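Local coordinates for putative methyltransferase protein (Bacteroides fragilis, PDB 5BP9), which probably transfers methyl groups from S-adenosylmethionine to an acceptor, and is bound here to the by-product S-adenosyl-L-homocysteine, at residues G51-D56 with I78-L83; E94-A99 with E263-G268; T104-G109 with E155-T160. All blocks are in the same frame, centred on the assembly; numbering follows the deposited sequence.

Contact 1 (G51-D56 with I78-L83); sequences GAAIAD and IPVKQL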
ATOM      1  N   GLY A  51     -12.921  -2.798   3.770  1.00 12.38           N
ATOM      2  CA  GLY A  51     -13.152  -2.683   5.211  1.00 14.12           C
ATOM      3  C   GLY A  51     -14.301  -3.553   5.683  1.00 13.71           C
ATOM      4  O   GLY A  51     -14.232  -4.204   6.733  1.00 13.89           O
ATOM      5  N   ALA A  52     -15.386  -3.576   4.914  1.00 13.56           N
ATOM      6  CA  ALA A  52     -16.541  -4.393   5.298  1.00 13.72           C
ATOM      7  C   ALA A  52     -16.188  -5.883   5.316  1.00 13.16           C
ATOM      8  O   ALA A  52     -16.658  -6.618   6.188  1.00 14.90           O
ATOM      9  CB  ALA A  52     -17.676  -4.123   4.343  1.00 15.31           C
ATOM     10  N   ALA A  53     -15.386  -6.334   4.345  1.00 12.85           N
ATOM     11  CA  ALA A  53     -14.923  -7.730   4.308  1.00 13.21           C
ATOM     12  C   ALA A  53     -14.086  -8.093   5.523  1.00 15.70           C
ATOM     13  O   ALA A  53     -14.314  -9.139   6.180  1.00 15.22           O
ATOM     14  CB  ALA A  53     -14.131  -7.994   3.058  1.00 13.59           C
ATOM     15  N   ILE A  54     -13.144  -7.203   5.828  1.00 13.44           N
ATOM     16  CA  ILE A  54     -12.249  -7.329   6.979  1.00 15.60           C
ATOM     17  C   ILE A  54     -13.063  -7.362   8.269  1.00 14.42           C
ATOM     18  O   ILE A  54     -12.788  -8.205   9.146  1.00 16.80           O
ATOM     19  CB  ILE A  54     -11.188  -6.169   6.978  1.00 18.33           C
ATOM     20  CG1 ILE A  54     -10.156  -6.434   5.875  1.00 16.96           C
ATOM     21  CG2 ILE A  54     -10.484  -5.995   8.341  1.00 19.90           C
ATOM     22  CD1 ILE A  54      -9.261  -5.249   5.537  1.00 19.28           C
ATOM     23  N   ALA A  55     -14.038  -6.463   8.400  1.00 14.91           N
ATOM     24  CA  ALA A  55     -14.884  -6.414   9.607  1.00 14.54           C
ATOM     25  C   ALA A  55     -15.747  -7.660   9.770  1.00 15.56           C
ATOM     26  O   ALA A  55     -15.839  -8.215  10.880  1.00 19.38           O
ATOM     27  CB  ALA A  55     -15.720  -5.145   9.608  1.00 19.44           C
ATOM     28  N   ASP A  56     -16.320  -8.163   8.681  1.00 16.70           N
ATOM     29  CA  ASP A  56     -17.063  -9.426   8.763  1.00 19.04           C
ATOM     30  C   ASP A  56     -16.191 -10.558   9.281  1.00 20.45           C
ATOM     31  O   ASP A  56     -16.599 -11.313  10.183  1.00 22.58           O
ATOM     32  CB  ASP A  56     -17.626  -9.817   7.401  1.00 19.04           C
ATOM     33  CG  ASP A  56     -19.072  -9.542   7.259  1.00 25.70           C
ATOM     34  OD1 ASP A  56     -19.698  -8.927   8.160  1.00 28.66           O
ATOM     35  OD2 ASP A  56     -19.584  -9.951   6.195  1.00 24.71           O
ATOM     36  N   ILE A  78     -10.221 -11.027  -4.135  1.00 22.35           N
ATOM     37  CA  ILE A  78      -9.132 -10.850  -3.200  1.00 23.45           C
ATOM     38  C   ILE A  78      -9.442 -11.756  -2.008  1.00 26.15           C
ATOM     39  O   ILE A  78     -10.396 -11.501  -1.288  1.00 23.70           O
ATOM     40  CB  ILE A  78      -9.001  -9.386  -2.725  1.00 22.95           C
ATOM     41  CG1 ILE A  78      -8.537  -8.493  -3.870  1.00 27.89           C
ATOM     42  CG2 ILE A  78      -8.003  -9.299  -1.580  1.00 27.87           C
ATOM     43  CD1 ILE A  78      -8.724  -7.009  -3.605  1.00 42.44           C
ATOM     44  N   PRO A  79      -8.658 -12.830  -1.792  1.00 26.27           N
ATOM     45  CA  PRO A  79      -8.990 -13.734  -0.662  1.00 22.59           C
ATOM     46  C   PRO A  79      -8.935 -13.036   0.695  1.00 21.59           C
ATOM     47  O   PRO A  79      -7.921 -12.394   1.005  1.00 27.04           O
ATOM     48  CB  PRO A  79      -7.921 -14.832  -0.760  1.00 25.15           C
ATOM     49  CG  PRO A  79      -7.503 -14.817  -2.191  1.00 33.21           C
ATOM     50  CD  PRO A  79      -7.573 -13.380  -2.626  1.00 30.17           C
ATOM     51  N   VAL A  80      -9.998 -13.164   1.485  1.00 20.64           N
ATOM     52  CA  VAL A  80     -10.155 -12.339   2.712  1.00 20.91           C
ATOM     53  C   VAL A  80      -9.293 -12.853   3.865  1.00 23.39           C
ATOM     54  O   VAL A  80      -8.685 -12.071   4.580  1.00 24.23           O
ATOM     55  CB  VAL A  80     -11.626 -12.175   3.177  1.00 22.89           C
ATOM     56  CG1 VAL A  80     -11.734 -11.299   4.433  1.00 24.18           C
ATOM     57  CG2 VAL A  80     -12.472 -11.510   2.082  1.00 22.77           C
ATOM     58  N   LYS A  81      -9.213 -14.169   4.034  1.00 29.06           N
ATOM     59  CA  LYS A  81      -8.333 -14.729   5.068  1.00 27.59           C
ATOM     60  C   LYS A  81      -6.871 -14.244   4.913  1.00 27.14           C
ATOM     61  O   LYS A  81      -6.192 -13.990   5.914  1.00 34.52           O
ATOM     62  CB  LYS A  81      -8.420 -16.264   5.044  1.00 40.59           C
ATOM     63  N   GLN A  82      -6.405 -14.080   3.673  1.00 28.61           N
ATOM     64  CA  GLN A  82      -5.020 -13.658   3.384  1.00 38.70           C
ATOM     65  C   GLN A  82      -4.733 -12.212   3.802  1.00 36.53           C
ATOM     66  O   GLN A  82      -3.585 -11.858   4.070  1.00 35.98           O
ATOM     67  CB  GLN A  82      -4.688 -13.850   1.895  1.00 46.72           C
ATOM     68  N   LEU A  83      -5.774 -11.384   3.871  1.00 30.06           N
ATOM     69  CA  LEU A  83      -5.640 -10.027   4.434  1.00 25.86           C
ATOM     70  C   LEU A  83      -5.300 -10.025   5.920  1.00 32.08           C
ATOM     71  O   LEU A  83      -4.881  -8.987   6.439  1.00 35.92           O
ATOM     72  CB  LEU A  83      -6.932  -9.228   4.200  1.00 27.31           C
ATOM     73  CG  LEU A  83      -7.304  -8.980   2.733  1.00 30.55           C
ATOM     74  CD1 LEU A  83      -8.658  -8.299   2.608  1.00 34.53           C
ATOM     75  CD2 LEU A  83      -6.224  -8.168   2.013  1.00 38.78           C
TER
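Ala-53 and Ile-54 of helix 49-60 pack against Val-80 and Leu-83 in a small, buried, apolar contact between an N-terminal helix and the loop that leaves strand 76-78. The evidence for plain van der Waals packing is direct: no hydrogen bond crosses the interface, the two segments bury 152 Å² between them, and the closest pair of CA atoms, those of Ala-53 and Val-80, stands 6.8 Å apart. Residues 80-83 take up helical backbone angles without regular helical bonding; Leu-83 N reaches Val-80 O in a weak 3.1 Å bond. This turn brings the side chains of Val-80 and Leu-83 to the same side, facing the helix.

Val-80 meets Ala-53 with both of its branches. CG1, anti to the backbone N (chi1 -179°), lies 3.8 Å from Ala-53 O, while CG2 approaches Ala-53 CB at 4.0 Å, so one methyl covers the helix backbone and the other its side chain. Ile-54 and Leu-83 make the second pair. Their side chains cross at about a right angle, and Ile-54 CG1 touches Leu-83 CD1 at 4.0 Å. The other branch of Leu-83, CD2, is turned to the carboxylate end of the bound S-adenosyl-L-homocysteine. The contact therefore joins the helix to a residue beside the ligand, two positions before the ligand-binding Arg-85.

Around this pair of segments, Ile-54 also rests on Ser-135 and Val-138 of helix 133-142, and Val-80 on Leu-66 of strand 66-69. Ala-53 further touches Tyr-233 of strand 226-233, which places the contact between the four-stranded antiparallel sheet and helix 133-142.

Contact 2 (E94-A99 with E263-G268); sequences ERTALA and EMIKEG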
ATOM      1  N   GLU A  94       7.596  -8.783   1.772  1.00 15.45           N
ATOM      2  CA  GLU A  94       7.027  -8.161   2.959  1.00 15.90           C
ATOM      3  C   GLU A  94       7.805  -8.544   4.212  1.00 15.49           C
ATOM      4  O   GLU A  94       8.116  -7.676   5.037  1.00 17.37           O
ATOM      5  CB  GLU A  94       5.539  -8.492   3.100  1.00 18.03           C
ATOM      6  CG  GLU A  94       4.712  -7.938   1.941  1.00 21.66           C
ATOM      7  CD  GLU A  94       3.259  -8.339   2.009  1.00 26.86           C
ATOM      8  OE1 GLU A  94       2.787  -8.709   3.098  1.00 22.52           O
ATOM      9  OE2 GLU A  94       2.587  -8.290   0.952  1.00 31.89           O
ATOM     10  N   ARG A  95       8.147  -9.828   4.340  1.00 17.61           N
ATOM     11  CA  ARG A  95       8.956 -10.287   5.467  1.00 17.45           C
ATOM     12  C   ARG A  95      10.288  -9.552   5.503  1.00 17.07           C
ATOM     13  O   ARG A  95      10.767  -9.154   6.577  1.00 18.96           O
ATOM     14  CB  ARG A  95       9.196 -11.811   5.399  1.00 25.26           C
ATOM     15  CG  ARG A  95       7.950 -12.666   5.500  1.00 28.03           C
ATOM     16  CD  ARG A  95       8.299 -14.142   5.706  1.00 39.84           C
ATOM     17  NE  ARG A  95       9.223 -14.687   4.694  1.00 32.11           N
ATOM     18  CZ  ARG A  95       8.882 -15.364   3.588  1.00 29.57           C
ATOM     19  NH1 ARG A  95       7.610 -15.594   3.262  1.00 40.34           N
ATOM     20  NH2 ARG A  95       9.837 -15.811   2.776  1.00 35.81           N
ATOM     21  N   THR A  96      10.885  -9.365   4.322  1.00 17.62           N
ATOM     22  CA  THR A  96      12.177  -8.721   4.186  1.00 18.03           C
ATOM     23  C   THR A  96      12.079  -7.278   4.673  1.00 17.45           C
ATOM     24  O   THR A  96      12.909  -6.798   5.439  1.00 17.37           O
ATOM     25  CB  THR A  96      12.664  -8.763   2.715  1.00 17.30           C
ATOM     26  OG1 THR A  96      12.793 -10.136   2.298  1.00 19.50           O
ATOM     27  CG2 THR A  96      14.003  -8.036   2.555  1.00 18.43           C
ATOM     28  N   ALA A  97      11.038  -6.587   4.232  1.00 14.71           N
ATOM     29  CA  ALA A  97      10.818  -5.216   4.667  1.00 14.43           C
ATOM     30  C   ALA A  97      10.587  -5.054   6.171  1.00 13.90           C
ATOM     31  O   ALA A  97      11.175  -4.169   6.772  1.00 15.93           O
ATOM     32  CB  ALA A  97       9.666  -4.604   3.871  1.00 15.80           C
ATOM     33  N   LEU A  98       9.742  -5.890   6.777  1.00 14.55           N
ATOM     34  CA  LEU A  98       9.496  -5.804   8.209  1.00 16.21           C
ATOM     35  C   LEU A  98      10.748  -6.000   9.040  1.00 16.36           C
ATOM     36  O   LEU A  98      10.970  -5.267   9.994  1.00 19.97           O
ATOM     37  CB  LEU A  98       8.402  -6.786   8.671  1.00 17.08           C
ATOM     38  CG  LEU A  98       7.015  -6.636   8.049  1.00 20.83           C
ATOM     39  CD1 LEU A  98       6.023  -7.483   8.827  1.00 29.03           C
ATOM     40  CD2 LEU A  98       6.538  -5.189   7.954  1.00 22.57           C
ATOM     41  N   ALA A  99      11.589  -6.957   8.643  1.00 16.14           N
ATOM     42  CA  ALA A  99      12.842  -7.210   9.351  1.00 17.45           C
ATOM     43  C   ALA A  99      13.818  -6.032   9.300  1.00 18.08           C
ATOM     44  O   ALA A  99      14.606  -5.823  10.249  1.00 23.09           O
ATOM     45  CB  ALA A  99      13.476  -8.479   8.808  1.00 22.23           C
ATOM     46  N   GLU A 263      17.041   2.253  -4.466  1.00 15.87           N
ATOM     47  CA  GLU A 263      17.935   1.097  -4.400  1.00 17.02           C
ATOM     48  C   GLU A 263      17.095  -0.178  -4.465  1.00 17.36           C
ATOM     49  O   GLU A 263      16.113  -0.336  -3.726  1.00 18.97           O
ATOM     50  CB  GLU A 263      18.784   1.103  -3.109  1.00 23.87           C
ATOM     51  CG  GLU A 263      19.854   0.017  -3.124  1.00 33.15           C
ATOM     52  CD  GLU A 263      20.720  -0.060  -1.878  1.00 38.78           C
ATOM     53  OE1 GLU A 263      20.739   0.903  -1.069  1.00 32.49           O
ATOM     54  OE2 GLU A 263      21.407  -1.104  -1.735  1.00 48.64           O
HETATM   55  N   MSE A 264      17.485  -1.091  -5.345  1.00 19.06           N
HETATM   56  CA  MSE A 264      16.898  -2.418  -5.396  0.70 21.15           C
HETATM   57  C   MSE A 264      17.388  -3.196  -4.204  1.00 23.26           C
HETATM   58  O   MSE A 264      18.610  -3.335  -4.028  1.00 29.52           O
HETATM   59  CB  MSE A 264      17.398  -3.059  -6.696  0.70 27.08           C
HETATM   60  CG  MSE A 264      17.099  -4.539  -6.816  0.70 26.70           C
HETATM   61 SE   MSE A 264      15.158  -4.717  -6.777  0.70 25.59          SE
HETATM   62  CE  MSE A 264      14.838  -4.170  -8.633  0.70 19.38           C
ATOM     63  N   ILE A 265      16.474  -3.697  -3.362  1.00 18.00           N
ATOM     64  CA  ILE A 265      16.837  -4.502  -2.167  1.00 18.54           C
ATOM     65  C   ILE A 265      16.683  -6.001  -2.428  1.00 22.33           C
ATOM     66  O   ILE A 265      17.569  -6.797  -2.075  1.00 25.68           O
ATOM     67  CB  ILE A 265      15.975  -4.104  -0.930  1.00 18.16           C
ATOM     68  CG1 ILE A 265      16.191  -2.626  -0.568  1.00 21.52           C
ATOM     69  CG2 ILE A 265      16.237  -5.003   0.280  1.00 22.31           C
ATOM     70  CD1 ILE A 265      17.615  -2.195  -0.259  1.00 27.54           C
ATOM     71  N   LYS A 266      15.551  -6.398  -3.016  1.00 18.60           N
ATOM     72  CA  LYS A 266      15.303  -7.799  -3.312  1.00 22.37           C
ATOM     73  C   LYS A 266      14.317  -8.002  -4.457  1.00 23.61           C
ATOM     74  O   LYS A 266      13.327  -7.271  -4.577  1.00 20.48           O
ATOM     75  CB  LYS A 266      14.753  -8.499  -2.070  1.00 25.06           C
ATOM     76  CG  LYS A 266      14.737 -10.025  -2.194  1.00 32.83           C
ATOM     77  CD  LYS A 266      14.433 -10.696  -0.874  1.00 50.70           C
ATOM     78  CE  LYS A 266      15.655 -10.787   0.022  1.00 54.46           C
ATOM     79  NZ  LYS A 266      15.291 -11.306   1.371  1.00 57.43           N
ATOM     80  N   GLU A 267      14.561  -9.038  -5.264  1.00 26.86           N
ATOM     81  CA  GLU A 267      13.613  -9.471  -6.290  1.00 26.10           C
ATOM     82  C   GLU A 267      12.868 -10.725  -5.857  1.00 28.35           C
ATOM     83  O   GLU A 267      13.437 -11.613  -5.228  1.00 31.29           O
ATOM     84  CB  GLU A 267      14.342  -9.754  -7.590  1.00 39.22           C
ATOM     85  CG  GLU A 267      15.066  -8.541  -8.114  1.00 38.40           C
ATOM     86  CD  GLU A 267      15.525  -8.703  -9.544  1.00 63.80           C
ATOM     87  OE1 GLU A 267      16.694  -9.084  -9.748  1.00 71.83           O
ATOM     88  OE2 GLU A 267      14.708  -8.458 -10.454  1.00 62.58           O
ATOM     89  N   GLY A 268      11.591 -10.786  -6.233  1.00 26.18           N
ATOM     90  CA  GLY A 268      10.769 -11.973  -6.093  1.00 29.24           C
ATOM     91  C   GLY A 268      10.847 -12.723  -7.407  1.00 28.93           C
ATOM     92  O   GLY A 268      11.637 -12.366  -8.297  1.00 31.13           O
TER
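Thr-96 of helix 92-100 meets Lys-266 and Ile-265 where strand 260-267, at the edge of the seven-stranded mixed sheet, carries a classic beta bulge. Ile-265 and Lys-266 both face Leu-274 of the adjacent strand, and the helical psi of Ile-265, -47°, agrees with that assignment. One consequence can be read from the geometry: the CB atoms of these two consecutive residues both point toward the helix.

Thr-96 has the most surface buried by the contact, Lys-266 less, and Ile-265 least. The apolar share is slight, since Thr-96 CG2 and Ile-265 CG2 come no closer than 4.4 Å. The CD1 end of Ile-265 turns off to other neighbours, Met-100 of the same helix and Arg-276 of strand 272-279. Lys-266 contributes more. Its chain leaves the strand with CG anti to the backbone N (chi1 -168°), runs extended to CD, then bends at chi3 and swings its terminus up to the threonine. The methylene CD lies 3.6 Å from Thr-96 OG1, so the aliphatic part passes alongside the hydroxyl before the ammonium group reaches it.

The polar link joins a helix lying against the sheet to the sheet's edge strand, at the protein surface and away from the ligand. Thr-96 OG1 also bonds back to Leu-92 O, one turn earlier in its own helix; because a carbonyl can only accept, the hydroxyl gives its proton there and serves as acceptor toward the lysine. The lysine bond spans 2.9 Å from Lys-266 NZ to Thr-96 OG1, with an angle of about 123° at the oxygen between Thr-96 CB and Lys-266 NZ.

Contact 3 (T104-G109 with E155-T160); sequences TILDVG and ERFAAT. With SAH (S-adenosyl-L-homocysteine), chain D.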
ATOM      1  N   THR A 104      10.974   4.748  14.430  1.00 15.30           N
ATOM      2  CA  THR A 104       9.559   5.038  14.408  1.00 15.36           C
ATOM      3  C   THR A 104       9.058   4.762  12.996  1.00 14.04           C
ATOM      4  O   THR A 104       9.558   5.326  12.026  1.00 15.55           O
ATOM      5  CB  THR A 104       9.281   6.477  14.817  1.00 16.64           C
ATOM      6  OG1 THR A 104       9.829   6.708  16.134  1.00 19.29           O
ATOM      7  CG2 THR A 104       7.779   6.737  14.857  1.00 18.54           C
ATOM      8  N   ILE A 105       8.080   3.869  12.917  1.00 14.11           N
ATOM      9  CA  ILE A 105       7.638   3.308  11.627  1.00 13.61           C
ATOM     10  C   ILE A 105       6.210   3.754  11.295  1.00 14.50           C
ATOM     11  O   ILE A 105       5.334   3.720  12.168  1.00 14.85           O
ATOM     12  CB  ILE A 105       7.696   1.771  11.649  1.00 13.97           C
ATOM     13  CG1 ILE A 105       9.133   1.314  11.957  1.00 13.83           C
ATOM     14  CG2 ILE A 105       7.225   1.161  10.332  1.00 14.72           C
ATOM     15  CD1 ILE A 105       9.173  -0.039  12.627  1.00 19.13           C
ATOM     16  N   LEU A 106       6.006   4.150  10.032  1.00 12.61           N
ATOM     17  CA  LEU A 106       4.665   4.396   9.491  1.00 11.57           C
ATOM     18  C   LEU A 106       4.257   3.244   8.576  1.00 11.96           C
ATOM     19  O   LEU A 106       4.939   2.977   7.564  1.00 13.44           O
ATOM     20  CB  LEU A 106       4.625   5.714   8.687  1.00 12.16           C
ATOM     21  CG  LEU A 106       3.265   6.060   8.068  1.00 13.65           C
ATOM     22  CD1 LEU A 106       2.203   6.241   9.149  1.00 14.23           C
ATOM     23  CD2 LEU A 106       3.392   7.302   7.201  1.00 15.30           C
ATOM     24  N   ASP A 107       3.164   2.586   8.928  1.00 11.99           N
ATOM     25  CA  ASP A 107       2.549   1.542   8.096  1.00 13.19           C
ATOM     26  C   ASP A 107       1.418   2.180   7.268  1.00 12.15           C
ATOM     27  O   ASP A 107       0.319   2.430   7.783  1.00 12.47           O
ATOM     28  CB  ASP A 107       2.048   0.412   9.017  1.00 15.36           C
ATOM     29  CG  ASP A 107       1.478  -0.755   8.288  1.00 18.06           C
ATOM     30  OD1 ASP A 107       1.487  -0.787   7.047  1.00 19.29           O
ATOM     31  OD2 ASP A 107       0.993  -1.668   9.005  1.00 19.57           O
ATOM     32  N   VAL A 108       1.725   2.461   5.995  1.00 12.40           N
ATOM     33  CA  VAL A 108       0.798   3.186   5.101  1.00 13.23           C
ATOM     34  C   VAL A 108      -0.186   2.201   4.471  1.00 13.68           C
ATOM     35  O   VAL A 108       0.221   1.197   3.854  1.00 14.41           O
ATOM     36  CB  VAL A 108       1.556   3.907   3.973  1.00 12.59           C
ATOM     37  CG1 VAL A 108       0.591   4.654   3.075  1.00 15.67           C
ATOM     38  CG2 VAL A 108       2.628   4.835   4.515  1.00 14.28           C
ATOM     39  N   GLY A 109      -1.479   2.503   4.597  1.00 11.36           N
ATOM     40  CA  GLY A 109      -2.540   1.669   4.022  1.00 13.10           C
ATOM     41  C   GLY A 109      -2.547   0.328   4.721  1.00 13.32           C
ATOM     42  O   GLY A 109      -2.456  -0.730   4.103  1.00 14.11           O
ATOM     43  N   GLU A 155      -2.893  17.306   3.891  1.00 19.03           N
ATOM     44  CA  GLU A 155      -1.971  18.374   4.273  1.00 19.94           C
ATOM     45  C   GLU A 155      -1.851  18.507   5.783  1.00 19.46           C
ATOM     46  O   GLU A 155      -0.850  19.028   6.275  1.00 25.41           O
ATOM     47  CB  GLU A 155      -2.412  19.714   3.672  1.00 24.26           C
ATOM     48  CG  GLU A 155      -2.321  19.765   2.159  1.00 28.47           C
ATOM     49  CD  GLU A 155      -3.553  19.269   1.417  1.00 35.02           C
ATOM     50  OE1 GLU A 155      -4.528  18.738   2.064  1.00 26.37           O
ATOM     51  OE2 GLU A 155      -3.530  19.427   0.166  1.00 27.39           O
ATOM     52  N   ARG A 156      -2.897  18.095   6.518  1.00 17.26           N
ATOM     53  CA  ARG A 156      -2.898  18.163   7.981  1.00 20.98           C
ATOM     54  C   ARG A 156      -2.193  16.989   8.668  1.00 22.20           C
ATOM     55  O   ARG A 156      -1.987  17.036   9.866  1.00 25.25           O
ATOM     56  CB  ARG A 156      -4.335  18.255   8.525  1.00 29.06           C
ATOM     57  CG  ARG A 156      -5.190  19.392   7.965  1.00 33.17           C
ATOM     58  CD  ARG A 156      -6.673  19.134   8.226  1.00 33.16           C
ATOM     59  NE  ARG A 156      -7.154  17.900   7.589  1.00 35.96           N
ATOM     60  CZ  ARG A 156      -8.348  17.340   7.795  1.00 38.42           C
ATOM     61  NH1 ARG A 156      -9.226  17.897   8.627  1.00 55.95           N
ATOM     62  NH2 ARG A 156      -8.672  16.211   7.162  1.00 38.09           N
ATOM     63  N   PHE A 157      -1.857  15.925   7.933  1.00 18.73           N
ATOM     64  CA  PHE A 157      -1.165  14.764   8.506  1.00 15.49           C
ATOM     65  C   PHE A 157       0.315  15.112   8.611  1.00 16.05           C
ATOM     66  O   PHE A 157       1.018  15.254   7.590  1.00 17.25           O
ATOM     67  CB  PHE A 157      -1.369  13.510   7.629  1.00 14.59           C
ATOM     68  CG  PHE A 157      -0.563  12.308   8.061  1.00 15.12           C
ATOM     69  CD1 PHE A 157      -0.563  11.876   9.392  1.00 18.15           C
ATOM     70  CD2 PHE A 157       0.161  11.566   7.128  1.00 14.04           C
ATOM     71  CE1 PHE A 157       0.172  10.773   9.790  1.00 18.29           C
ATOM     72  CE2 PHE A 157       0.904  10.466   7.527  1.00 16.40           C
ATOM     73  CZ  PHE A 157       0.904  10.066   8.860  1.00 15.93           C
ATOM     74  N   ALA A 158       0.783  15.254   9.843  1.00 17.78           N
ATOM     75  CA  ALA A 158       2.136  15.732  10.110  1.00 16.51           C
ATOM     76  C   ALA A 158       2.669  14.935  11.269  1.00 17.13           C
ATOM     77  O   ALA A 158       2.074  14.935  12.352  1.00 18.46           O
ATOM     78  CB  ALA A 158       2.124  17.222  10.449  1.00 23.26           C
ATOM     79  N   ALA A 159       3.758  14.241  10.998  1.00 16.51           N
ATOM     80  CA  ALA A 159       4.471  13.370  11.928  1.00 16.70           C
ATOM     81  C   ALA A 159       5.731  12.956  11.197  1.00 18.29           C
ATOM     82  O   ALA A 159       5.794  13.096   9.981  1.00 18.88           O
ATOM     83  CB  ALA A 159       3.639  12.164  12.316  1.00 20.03           C
ATOM     84  N   THR A 160       6.747  12.492  11.917  1.00 16.20           N
ATOM     85  CA  THR A 160       7.984  12.081  11.243  1.00 15.09           C
ATOM     86  C   THR A 160       8.392  10.665  11.643  1.00 14.61           C
ATOM     87  O   THR A 160       8.046  10.169  12.715  1.00 15.59           O
ATOM     88  CB  THR A 160       9.151  13.063  11.441  1.00 16.43           C
ATOM     89  OG1 THR A 160       9.587  13.030  12.810  1.00 18.66           O
ATOM     90  CG2 THR A 160       8.745  14.436  11.035  1.00 19.06           C
TER
HETATM   91  N   SAH D 303      -1.124  -3.038   3.535  1.00 37.50           N
HETATM   92  CA  SAH D 303      -2.347  -3.924   3.630  1.00 53.00           C
HETATM   93  CB  SAH D 303      -3.502  -3.509   2.706  1.00 50.63           C
HETATM   94  CG  SAH D 303      -3.149  -3.321   1.230  1.00 39.65           C
HETATM   95  SD  SAH D 303      -4.561  -2.768   0.317  1.00 22.99           S
HETATM   96  C   SAH D 303      -1.987  -5.354   3.332  1.00 61.37           C
HETATM   97  O   SAH D 303      -0.856  -5.658   2.971  1.00 39.48           O
HETATM   98  OXT SAH D 303      -2.796  -6.274   3.437  1.00 77.23           O
HETATM   99  C5' SAH D 303      -4.281  -1.018   0.230  1.00 19.87           C
HETATM  100  C4' SAH D 303      -4.794  -0.277   1.459  1.00 15.88           C
HETATM  101  O4' SAH D 303      -4.436   1.115   1.322  1.00 13.82           O
HETATM  102  C3' SAH D 303      -6.304  -0.298   1.683  1.00 12.43           C
HETATM  103  O3' SAH D 303      -6.594  -0.717   3.036  1.00 13.96           O
HETATM  104  C2' SAH D 303      -6.745   1.134   1.395  1.00 11.84           C
HETATM  105  O2' SAH D 303      -7.917   1.560   2.061  1.00 13.40           O
HETATM  106  C1' SAH D 303      -5.521   1.932   1.782  1.00 11.94           C
HETATM  107  N9  SAH D 303      -5.361   3.265   1.179  1.00 12.85           N
HETATM  108  C8  SAH D 303      -5.612   3.604  -0.097  1.00 13.85           C
HETATM  109  N7  SAH D 303      -5.326   4.836  -0.388  1.00 14.53           N
HETATM  110  C5  SAH D 303      -4.820   5.349   0.790  1.00 12.45           C
HETATM  111  C6  SAH D 303      -4.334   6.611   1.159  1.00 13.22           C
HETATM  112  N6  SAH D 303      -4.258   7.647   0.305  1.00 13.80           N
HETATM  113  N1  SAH D 303      -3.908   6.791   2.440  1.00 12.77           N
HETATM  114  C2  SAH D 303      -3.991   5.753   3.299  1.00 13.35           C
HETATM  115  N3  SAH D 303      -4.434   4.509   3.048  1.00 12.70           N
HETATM  116  C4  SAH D 303      -4.850   4.365   1.774  1.00 10.72           C
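Leu-106 on strand 104-108 and Phe-157 in the loop before strand 161-166 form the tight, buried half of this contact. The two side chains approach from opposite directions, and both leucine methyls close on the far end of the ring: Leu-106 CD2 is 4.0 Å from Phe-157 CE2, near the ring plane and at its edge, and Leu-106 CD1 is 4.0 Å from Phe-157 CZ. Phe-157 holds CG anti to its backbone N (chi1 173°), which sends the ring inward from a loop whose neighbouring residues, Arg-156 and Ala-158, are exposed.

The solvent side rests on a single approach, methyl to carbonyl: Thr-104 CG2 lies 4.1 Å from Thr-160 O. Thr-160 is partly exposed, and its CB points away from the strand. Both threonine hydroxyls are engaged by other residues, Thr-104 OG1 by Glu-125 and Thr-160 OG1 by Arg-192.

The strand ends at the ligand. Gly-109, with positive phi and psi (66° and 53°), turns the chain out of the sheet, and Gly-109 O accepts a 2.7 Å hydrogen bond from the amino N of S-adenosyl-L-homocysteine. Strand 104-108 is the earliest in the chain of the mixed sheet, and the turn after it is consistent with the glycine-rich loop of Rossmann-like methyltransferases.

In the parallel part of the sheet, strand 104-108 lies between 125-130 and 161-166. Leu-106 touches Phe-161 on one neighbour and Ile-129 on the other, Phe-157 also rests on Ile-129, and on the strand's other face Ile-105 and Asp-107 pack against helix 114-121.

From the N terminus, contact 1 comes first: it closes a short loop of 21 residues, through strands 66-69 and 76-78, and is complete before the others begin. Contact 2 opens next, on helix 92-100, and closes only at strand 260-267, enclosing 163 residues. Contact 3 nests inside it, opening on the strand that directly follows that helix and closing at 155-160. No two contacts cross or touch; their centres lie about 21 to 25 Å apart. Contacts 2 and 3 both reach the mixed sheet, one at its edge strand and one at an inner strand, whereas contact 1 ties the N-terminal helix to the segment linking the antiparallel sheet with the core.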